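Local coordinates for probable copper-exporting P-type ATPase A (Archaeoglobus fulgidus, PDB 3FRY), which probably exports copper across the cell membrane at the cost of ATP, the part crystallised being its C-terminal metal-binding domain, at residues K25-A30 and N40-A45. Residues are numbered along the deposited sequence; the frame is centred on the assembly and turned at random.
Sequences KALEEA and NEAVVA
Leu27 reaches out from helix 20-29 and sets one methyl, CD1, against two side chains of strand 41-47. CD1 of Leu27 lies 3.6 Å from CB of Ala42, a snug van der Waals touch, and a looser 4.2 Å from CG1 of Val44. With CG anti to the carbonyl carbon (chi1 -76°) and CD1 continuing the extended chain (chi2 167°), the leucine bridges the distance from helix to strand. The nearest CA atoms, those of Leu27 and Val44, are still 8.5 Å apart. The residue types suit this spacing: the long, branched leucine does the reaching, the small methyl of Ala42 lets it come close to the strand, and the beta-branched Val44, well suited to extended backbone, offers CG1 to a leucine side chain that crosses its own at about a right angle. Ala42 and Val44 alternate with Val43, whose side chain points away, so one face of the strand is apolar and turned to the helix. All three touching residues are buried. Tyr54 and Val58 of helix 51-60, Val34 of strand 33-37 and Leu9 of the second subunit also pack on Leu27, while the strand pairs with an antiparallel strand of that subunit, extending the sheet across the domain-swapped dimer. Such packing of helices on one face of a sheet is characteristic of the ferredoxin-like fold of heavy-metal-associated domains.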
loop_
_atom_site.group_PDB
_atom_site.type_symbol
_atom_site.label_atom_id
_atom_site.label_comp_id
_atom_site.label_asym_id
_atom_site.label_seq_id
_atom_site.Cartn_x
_atom_site.Cartn_y
_atom_site.Cartn_z
ATOM N N LYS A 25 -10.409 2.915 15.815
ATOM C CA LYS A 25 -11.610 2.887 16.649
ATOM C C LYS A 25 -12.015 1.474 17.035
ATOM O O LYS A 25 -12.339 1.206 18.190
ATOM C CB LYS A 25 -12.787 3.555 15.925
ATOM C CG LYS A 25 -12.668 5.055 15.762
ATOM C CD LYS A 25 -13.919 5.624 15.094
ATOM C CE LYS A 25 -13.938 7.146 15.139
ATOM N NZ LYS A 25 -12.762 7.739 14.447
ATOM N N ALA A 26 -12.026 0.575 16.058
ATOM C CA ALA A 26 -12.395 -0.814 16.318
ATOM C C ALA A 26 -11.449 -1.421 17.364
ATOM O O ALA A 26 -11.886 -2.136 18.271
ATOM C CB ALA A 26 -12.345 -1.618 15.018
ATOM N N LEU A 27 -10.154 -1.137 17.236
ATOM C CA LEU A 27 -9.178 -1.647 18.192
ATOM C C LEU A 27 -9.437 -1.075 19.585
ATOM O O LEU A 27 -9.360 -1.796 20.576
ATOM C CB LEU A 27 -7.750 -1.306 17.745
ATOM C CG LEU A 27 -7.188 -2.166 16.609
ATOM C CD1 LEU A 27 -5.918 -1.535 16.050
ATOM C CD2 LEU A 27 -6.913 -3.567 17.135
ATOM N N GLU A 28 -9.739 0.217 19.668
ATOM C CA GLU A 28 -10.016 0.833 20.965
ATOM C C GLU A 28 -11.290 0.230 21.544
ATOM O O GLU A 28 -11.383 -0.010 22.751
ATOM C CB GLU A 28 -10.168 2.350 20.821
ATOM C CG GLU A 28 -8.928 3.021 20.252
ATOM C CD GLU A 28 -9.150 4.481 19.919
ATOM O OE1 GLU A 28 -10.204 4.803 19.322
ATOM O OE2 GLU A 28 -8.267 5.300 20.240
ATOM N N GLU A 29 -12.268 -0.024 20.680
ATOM C CA GLU A 29 -13.522 -0.620 21.123
ATOM C C GLU A 29 -13.294 -2.035 21.642
ATOM O O GLU A 29 -14.024 -2.507 22.511
ATOM C CB GLU A 29 -14.544 -0.652 19.985
ATOM C CG GLU A 29 -15.142 0.703 19.634
ATOM C CD GLU A 29 -15.804 1.374 20.825
ATOM O OE1 GLU A 29 -16.386 0.656 21.671
ATOM O OE2 GLU A 29 -15.752 2.623 20.911
ATOM N N ALA A 30 -12.282 -2.711 21.106
ATOM C CA ALA A 30 -11.966 -4.069 21.538
ATOM C C ALA A 30 -11.136 -4.055 22.827
ATOM O O ALA A 30 -10.819 -5.108 23.385
ATOM C CB ALA A 30 -11.225 -4.809 20.439
ATOM N N ASN A 40 0.164 -0.626 7.037
ATOM C CA ASN A 40 0.666 -1.975 7.261
ATOM C C ASN A 40 0.640 -2.527 8.670
ATOM O O ASN A 40 0.789 -3.733 8.854
ATOM C CB ASN A 40 2.100 -2.068 6.744
ATOM C CG ASN A 40 2.225 -1.591 5.324
ATOM O OD1 ASN A 40 1.501 -2.056 4.444
ATOM N ND2 ASN A 40 3.140 -0.658 5.087
ATOM N N GLU A 41 0.459 -1.672 9.667
ATOM C CA GLU A 41 0.474 -2.171 11.030
ATOM C C GLU A 41 -0.264 -1.328 12.042
ATOM O O GLU A 41 -0.508 -0.138 11.843
ATOM C CB GLU A 41 1.923 -2.326 11.516
ATOM C CG GLU A 41 2.742 -1.041 11.401
ATOM C CD GLU A 41 4.018 -1.048 12.237
ATOM O OE1 GLU A 41 4.681 -2.104 12.332
ATOM O OE2 GLU A 41 4.368 0.017 12.789
ATOM N N ALA A 42 -0.604 -1.979 13.143
ATOM C CA ALA A 42 -1.258 -1.329 14.257
ATOM C C ALA A 42 -0.406 -1.714 15.460
ATOM O O ALA A 42 -0.140 -2.895 15.695
ATOM C CB ALA A 42 -2.673 -1.843 14.422
ATOM N N VAL A 43 0.065 -0.711 16.191
ATOM C CA VAL A 43 0.869 -0.956 17.373
ATOM C C VAL A 43 -0.005 -0.505 18.525
ATOM O O VAL A 43 -0.478 0.632 18.541
ATOM C CB VAL A 43 2.185 -0.142 17.333
ATOM C CG1 VAL A 43 3.020 -0.416 18.582
ATOM C CG2 VAL A 43 2.976 -0.521 16.079
ATOM N N VAL A 44 -0.250 -1.405 19.469
ATOM C CA VAL A 44 -1.094 -1.075 20.607
ATOM C C VAL A 44 -0.524 -1.545 21.923
ATOM O O VAL A 44 0.406 -2.354 21.968
ATOM C CB VAL A 44 -2.505 -1.725 20.499
ATOM C CG1 VAL A 44 -3.129 -1.436 19.137
ATOM C CG2 VAL A 44 -2.404 -3.232 20.743
ATOM N N ALA A 45 -1.086 -1.008 22.999
ATOM C CA ALA A 45 -0.727 -1.428 24.341
ATOM C C ALA A 45 -1.937 -2.311 24.619
ATOM O O ALA A 45 -3.071 -1.830 24.597
ATOM C CB ALA A 45 -0.700 -0.242 25.302
#